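Local coordinates for protein endoglucanase (Clostridium thermocellum, PDB 2E4T) that hydrolyses internal beta-1,4-glucosidic bonds of cellulose and probably xyloglucan through its family 44 glycoside hydrolase module, at residues K354-I368 with V386-T400. Numbering follows the deposited sequence. Where two conformers were deposited one is given.
Sequences KLAITEYDYGGGNHI and VYLATFWGDASNNYT. With ZN (zinc ion), chain B.
In one of its two conformers, Lys354 lies across a face of the Tyr387 ring, CD 3.5 Å from the centroid and almost on its normal; Glu226 takes both polar ends, salt-bridging that conformer and hydrogen-bonding Tyr387. Strand 388-391 runs parallel to strand 354-358, the two joined through helix 368-384 as a beta-alpha-beta unit of the TIM barrel. Leu388 O accepts from Ile357 N, and Thr390 N donates to Ile357 O at 3.0 Å. With chi1 at 43°, Thr390 OG1 is swung between its own N and carbonyl carbon and donates to Thr358 O (2.7 Å) from above the carbonyl plane. Phe391 turns its ring edge toward the face of Tyr360, planes 67° apart, a T-shaped pair, while Phe391 CA sits over that same ring. Trp392 N gives Tyr360 O a straight bond of 3.0 Å, and Glu359 runs beside Trp392, its OE1 over a face of the indole near the rim, its carboxylate held by Tyr285 and Arg42. Ala395 O binds the zinc ion at 2.0 Å, with Asp35 and Glu401. One water bridges Asn397 OD1 to Asp361 OD1, another Thr400 OG1 to Gly363 O. Tyr399 covers Ile368 CA with its ring, 3.9 Å from the centroid. Gly365 O accepts from Thr400 N on a lone pair and weakly from Tyr399 N; backbone and water thus pair polar groups that join its loop to the turn carrying Ala395.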
loop_
_atom_site.group_PDB
_atom_site.type_symbol
_atom_site.label_atom_id
_atom_site.label_comp_id
_atom_site.label_asym_id
_atom_site.label_seq_id
_atom_site.Cartn_x
_atom_site.Cartn_y
_atom_site.Cartn_z
ATOM N N LYS A 354 5.214 7.564 -9.739
ATOM C CA LYS A 354 5.387 7.221 -8.348
ATOM C C LYS A 354 5.158 5.696 -8.153
ATOM O O LYS A 354 4.728 5.012 -9.104
ATOM C CB LYS A 354 4.375 8.026 -7.492
ATOM C CG LYS A 354 4.580 9.523 -7.599
ATOM C CD LYS A 354 3.407 10.369 -7.100
ATOM C CE LYS A 354 3.618 11.834 -7.222
ATOM N NZ LYS A 354 2.733 12.670 -6.440
ATOM N N LEU A 355 5.454 5.193 -6.958
ATOM C CA LEU A 355 5.318 3.760 -6.671
ATOM C C LEU A 355 4.461 3.576 -5.414
ATOM O O LEU A 355 4.730 4.231 -4.385
ATOM C CB LEU A 355 6.710 3.137 -6.475
ATOM C CG LEU A 355 6.724 1.652 -6.114
ATOM C CD1 LEU A 355 6.109 0.795 -7.216
ATOM C CD2 LEU A 355 8.154 1.186 -5.877
ATOM N N ALA A 356 3.462 2.684 -5.490
ATOM C CA ALA A 356 2.643 2.396 -4.319
ATOM C C ALA A 356 2.526 0.886 -4.139
ATOM O O ALA A 356 2.414 0.131 -5.109
ATOM C CB ALA A 356 1.244 3.005 -4.458
ATOM N N ILE A 357 2.499 0.481 -2.860
ATOM C CA ILE A 357 2.288 -0.921 -2.461
ATOM C C ILE A 357 0.927 -0.931 -1.769
ATOM O O ILE A 357 0.812 -0.621 -0.586
ATOM C CB ILE A 357 3.405 -1.455 -1.550
ATOM C CG1 ILE A 357 4.806 -1.095 -2.084
ATOM C CG2 ILE A 357 3.189 -2.928 -1.350
ATOM C CD1 ILE A 357 5.160 -1.630 -3.453
ATOM N N THR A 358 -0.136 -1.232 -2.561
ATOM C CA THR A 358 -1.488 -0.983 -2.085
ATOM C C THR A 358 -2.124 -2.176 -1.330
ATOM O O THR A 358 -3.204 -2.002 -0.740
ATOM C CB THR A 358 -2.399 -0.513 -3.218
ATOM O OG1 THR A 358 -2.460 -1.517 -4.212
ATOM C CG2 THR A 358 -1.989 0.864 -3.706
ATOM N N GLU A 359 -1.448 -3.323 -1.309
ATOM C CA GLU A 359 -1.765 -4.379 -0.367
ATOM C C GLU A 359 -0.438 -5.044 -0.017
ATOM O O GLU A 359 0.406 -5.277 -0.909
ATOM C CB GLU A 359 -2.692 -5.476 -0.897
ATOM C CG GLU A 359 -4.066 -4.971 -1.264
ATOM C CD GLU A 359 -5.034 -6.029 -1.755
ATOM O OE1 GLU A 359 -4.824 -7.244 -1.475
ATOM O OE2 GLU A 359 -6.059 -5.628 -2.386
ATOM N N TYR A 360 -0.265 -5.407 1.249
ATOM C CA TYR A 360 0.847 -6.199 1.711
ATOM C C TYR A 360 0.473 -6.664 3.131
ATOM O O TYR A 360 -0.402 -6.073 3.803
ATOM C CB TYR A 360 2.178 -5.407 1.748
ATOM C CG TYR A 360 2.176 -4.252 2.743
ATOM C CD1 TYR A 360 2.643 -4.454 4.032
ATOM C CD2 TYR A 360 1.676 -3.008 2.408
ATOM C CE1 TYR A 360 2.617 -3.469 4.989
ATOM C CE2 TYR A 360 1.647 -1.970 3.356
ATOM C CZ TYR A 360 2.102 -2.219 4.640
ATOM O OH TYR A 360 2.068 -1.266 5.626
ATOM N N ASP A 361 1.176 -7.707 3.598
ATOM C CA ASP A 361 1.019 -8.242 4.967
ATOM C C ASP A 361 2.179 -9.178 5.176
ATOM O O ASP A 361 2.312 -10.165 4.451
ATOM C CB ASP A 361 -0.310 -8.969 5.079
ATOM C CG ASP A 361 -0.516 -9.686 6.419
ATOM O OD1 ASP A 361 0.211 -9.397 7.385
ATOM O OD2 ASP A 361 -1.484 -10.524 6.496
ATOM N N TYR A 362 3.033 -8.864 6.185
ATOM C CA TYR A 362 4.168 -9.710 6.521
ATOM C C TYR A 362 3.810 -10.820 7.528
ATOM O O TYR A 362 4.697 -11.610 7.902
ATOM C CB TYR A 362 5.358 -8.852 6.983
ATOM C CG TYR A 362 6.111 -8.294 5.800
ATOM C CD1 TYR A 362 5.516 -7.346 4.938
ATOM C CD2 TYR A 362 7.374 -8.777 5.471
ATOM C CE1 TYR A 362 6.133 -6.942 3.762
ATOM C CE2 TYR A 362 8.018 -8.363 4.324
ATOM C CZ TYR A 362 7.384 -7.479 3.445
ATOM O OH TYR A 362 7.948 -7.054 2.264
ATOM N N GLY A 363 2.538 -10.894 7.891
ATOM C CA GLY A 363 2.109 -11.952 8.791
ATOM C C GLY A 363 2.487 -11.664 10.226
ATOM O O GLY A 363 3.025 -10.619 10.598
ATOM N N GLY A 364 2.167 -12.661 11.095
ATOM C CA GLY A 364 2.527 -12.515 12.483
ATOM C C GLY A 364 1.975 -11.254 13.136
ATOM O O GLY A 364 2.594 -10.697 14.024
ATOM N N GLY A 365 0.778 -10.818 12.714
ATOM C CA GLY A 365 0.356 -9.446 13.072
ATOM C C GLY A 365 0.027 -9.280 14.539
ATOM O O GLY A 365 -0.014 -8.150 15.041
ATOM N N ASN A 366 -0.211 -10.403 15.230
ATOM C CA ASN A 366 -0.438 -10.444 16.674
ATOM C C ASN A 366 0.799 -10.946 17.438
ATOM O O ASN A 366 0.709 -11.311 18.620
ATOM C CB ASN A 366 -1.669 -11.271 17.021
ATOM C CG ASN A 366 -1.488 -12.725 16.618
ATOM O OD1 ASN A 366 -0.568 -13.080 15.904
ATOM N ND2 ASN A 366 -2.332 -13.583 17.156
ATOM N N HIS A 367 1.972 -10.874 16.787
ATOM C CA HIS A 367 3.229 -11.338 17.361
ATOM C C HIS A 367 4.260 -10.220 17.247
ATOM O O HIS A 367 4.260 -9.437 16.273
ATOM C CB HIS A 367 3.748 -12.575 16.569
ATOM C CG HIS A 367 4.902 -13.283 17.190
ATOM N ND1 HIS A 367 6.226 -13.100 16.792
ATOM C CD2 HIS A 367 4.883 -14.210 18.171
ATOM C CE1 HIS A 367 6.964 -13.890 17.560
ATOM N NE2 HIS A 367 6.183 -14.585 18.396
ATOM N N ILE A 368 5.225 -10.199 18.172
ATOM C CA ILE A 368 6.249 -9.157 18.138
ATOM C C ILE A 368 6.935 -9.119 16.760
ATOM O O ILE A 368 7.261 -7.997 16.283
ATOM C CB ILE A 368 7.294 -9.357 19.264
ATOM C CG1 ILE A 368 8.324 -8.226 19.299
ATOM C CG2 ILE A 368 8.007 -10.710 19.166
ATOM C CD1 ILE A 368 7.774 -6.816 19.415
ATOM N N VAL A 386 8.968 5.050 -1.683
ATOM C CA VAL A 386 7.594 4.674 -1.981
ATOM C C VAL A 386 6.672 5.838 -1.655
ATOM O O VAL A 386 6.866 6.564 -0.683
ATOM C CB VAL A 386 7.231 3.390 -1.170
ATOM C CG1 VAL A 386 5.787 3.049 -1.235
ATOM C CG2 VAL A 386 8.102 2.233 -1.639
ATOM N N TYR A 387 5.650 6.034 -2.519
ATOM C CA TYR A 387 4.735 7.160 -2.386
ATOM C C TYR A 387 3.541 6.894 -1.459
ATOM O O TYR A 387 3.115 7.766 -0.685
ATOM C CB TYR A 387 4.203 7.496 -3.786
ATOM C CG TYR A 387 3.183 8.589 -3.821
ATOM C CD1 TYR A 387 3.505 9.896 -3.432
ATOM C CD2 TYR A 387 1.892 8.335 -4.284
ATOM C CE1 TYR A 387 2.551 10.906 -3.489
ATOM C CE2 TYR A 387 0.948 9.370 -4.384
ATOM C CZ TYR A 387 1.304 10.657 -4.004
ATOM O OH TYR A 387 0.424 11.710 -4.086
ATOM N N LEU A 388 2.962 5.701 -1.562
ATOM C CA LEU A 388 1.752 5.380 -0.803
ATOM C C LEU A 388 1.831 3.887 -0.516
ATOM O O LEU A 388 2.283 3.102 -1.358
ATOM C CB LEU A 388 0.490 5.768 -1.595
ATOM C CG LEU A 388 -0.854 5.445 -0.934
ATOM C CD1 LEU A 388 -1.898 6.485 -1.299
ATOM C CD2 LEU A 388 -1.374 4.054 -1.301
ATOM N N ALA A 389 1.340 3.484 0.678
ATOM C CA ALA A 389 1.234 2.053 0.967
ATOM C C ALA A 389 0.056 1.884 1.907
ATOM O O ALA A 389 -0.213 2.719 2.766
ATOM C CB ALA A 389 2.539 1.504 1.549
ATOM N N THR A 390 -0.616 0.731 1.723
ATOM C CA THR A 390 -1.798 0.413 2.516
ATOM C C THR A 390 -1.775 -1.074 2.901
ATOM O O THR A 390 -1.917 -1.954 2.039
ATOM C CB THR A 390 -3.128 0.834 1.765
ATOM O OG1 THR A 390 -3.059 0.482 0.390
ATOM C CG2 THR A 390 -3.341 2.323 1.826
ATOM N N PHE A 391 -1.588 -1.320 4.201
ATOM C CA PHE A 391 -1.609 -2.677 4.745
ATOM C C PHE A 391 -2.980 -3.315 4.498
ATOM O O PHE A 391 -4.026 -2.628 4.588
ATOM C CB PHE A 391 -1.359 -2.561 6.260
ATOM C CG PHE A 391 -1.529 -3.855 7.027
ATOM C CD1 PHE A 391 -0.622 -4.907 6.906
ATOM C CD2 PHE A 391 -2.619 -4.013 7.886
ATOM C CE1 PHE A 391 -0.814 -6.090 7.603
ATOM C CE2 PHE A 391 -2.802 -5.181 8.597
ATOM C CZ PHE A 391 -1.910 -6.211 8.450
ATOM N N TRP A 392 -3.014 -4.624 4.224
ATOM C CA TRP A 392 -4.249 -5.372 4.128
ATOM C C TRP A 392 -4.333 -6.343 5.306
ATOM O O TRP A 392 -3.483 -7.231 5.420
ATOM C CB TRP A 392 -4.371 -6.133 2.796
ATOM C CG TRP A 392 -5.720 -6.806 2.673
ATOM C CD1 TRP A 392 -6.137 -7.960 3.268
ATOM C CD2 TRP A 392 -6.881 -6.297 1.963
ATOM N NE1 TRP A 392 -7.482 -8.214 2.990
ATOM C CE2 TRP A 392 -7.953 -7.199 2.199
ATOM C CE3 TRP A 392 -7.114 -5.179 1.168
ATOM C CZ2 TRP A 392 -9.245 -6.972 1.668
ATOM C CZ3 TRP A 392 -8.410 -4.966 0.642
ATOM C CH2 TRP A 392 -9.445 -5.870 0.883
ATOM N N GLY A 393 -5.334 -6.118 6.154
ATOM C CA GLY A 393 -5.533 -6.951 7.329
ATOM C C GLY A 393 -6.325 -6.187 8.354
ATOM O O GLY A 393 -6.441 -4.963 8.303
ATOM N N ASP A 394 -6.884 -6.920 9.322
ATOM C CA ASP A 394 -7.856 -6.334 10.242
ATOM C C ASP A 394 -7.238 -5.864 11.571
ATOM O O ASP A 394 -6.020 -5.952 11.809
ATOM C CB ASP A 394 -9.058 -7.263 10.425
ATOM C CG ASP A 394 -8.767 -8.471 11.234
ATOM O OD1 ASP A 394 -7.772 -8.474 12.021
ATOM O OD2 ASP A 394 -9.577 -9.443 11.129
ATOM N N ALA A 395 -8.123 -5.366 12.444
ATOM C CA ALA A 395 -7.724 -4.723 13.678
ATOM C C ALA A 395 -7.203 -5.701 14.723
ATOM O O ALA A 395 -6.740 -5.289 15.805
ATOM C CB ALA A 395 -8.896 -3.912 14.227
ATOM N N SER A 396 -7.247 -7.018 14.435
ATOM C CA SER A 396 -6.663 -7.991 15.345
ATOM C C SER A 396 -5.136 -8.052 15.242
ATOM O O SER A 396 -4.479 -8.722 16.043
ATOM C CB SER A 396 -7.240 -9.388 15.135
ATOM O OG SER A 396 -6.771 -9.970 13.934
ATOM N N ASN A 397 -4.564 -7.373 14.239
ATOM C CA ASN A 397 -3.112 -7.342 14.044
ATOM C C ASN A 397 -2.487 -6.269 14.934
ATOM O O ASN A 397 -2.032 -5.204 14.450
ATOM C CB ASN A 397 -2.798 -7.118 12.566
ATOM C CG ASN A 397 -3.236 -8.255 11.706
ATOM O OD1 ASN A 397 -2.572 -9.280 11.675
ATOM N ND2 ASN A 397 -4.319 -8.070 10.931
ATOM N N ASN A 398 -2.525 -6.517 16.241
ATOM C CA ASN A 398 -2.147 -5.470 17.214
ATOM C C ASN A 398 -0.680 -5.052 17.101
ATOM O O ASN A 398 -0.360 -3.887 17.323
ATOM C CB ASN A 398 -2.470 -5.905 18.650
ATOM C CG ASN A 398 -1.859 -7.234 19.031
ATOM O OD1 ASN A 398 -2.092 -8.257 18.361
ATOM N ND2 ASN A 398 -1.115 -7.272 20.146
ATOM N N TYR A 399 0.222 -6.020 16.845
ATOM C CA TYR A 399 1.623 -5.653 16.653
ATOM C C TYR A 399 1.845 -4.932 15.326
ATOM O O TYR A 399 2.651 -3.983 15.274
ATOM C CB TYR A 399 2.558 -6.838 16.860
ATOM C CG TYR A 399 2.881 -7.075 18.309
ATOM C CD1 TYR A 399 3.819 -6.288 18.953
ATOM C CD2 TYR A 399 2.246 -8.088 19.053
ATOM C CE1 TYR A 399 4.143 -6.496 20.306
ATOM C CE2 TYR A 399 2.559 -8.307 20.397
ATOM C CZ TYR A 399 3.524 -7.523 21.018
ATOM O OH TYR A 399 3.820 -7.773 22.335
ATOM N N THR A 400 1.138 -5.323 14.242
ATOM C CA THR A 400 1.253 -4.539 13.018
ATOM C C THR A 400 0.835 -3.096 13.301
ATOM O O THR A 400 1.460 -2.113 12.824
ATOM C CB THR A 400 0.345 -5.135 11.923
ATOM O OG1 THR A 400 0.528 -6.537 11.862
ATOM C CG2 THR A 400 0.562 -4.463 10.600
HETATM ZN ZN ZN B . -6.107 -3.693 16.802
HETATM O O HOH W 1 -0.612 -10.456 9.963
HETATM O O HOH W 2 -3.653 -9.941 4.921
HETATM O O HOH W 3 2.804 -7.691 10.451
#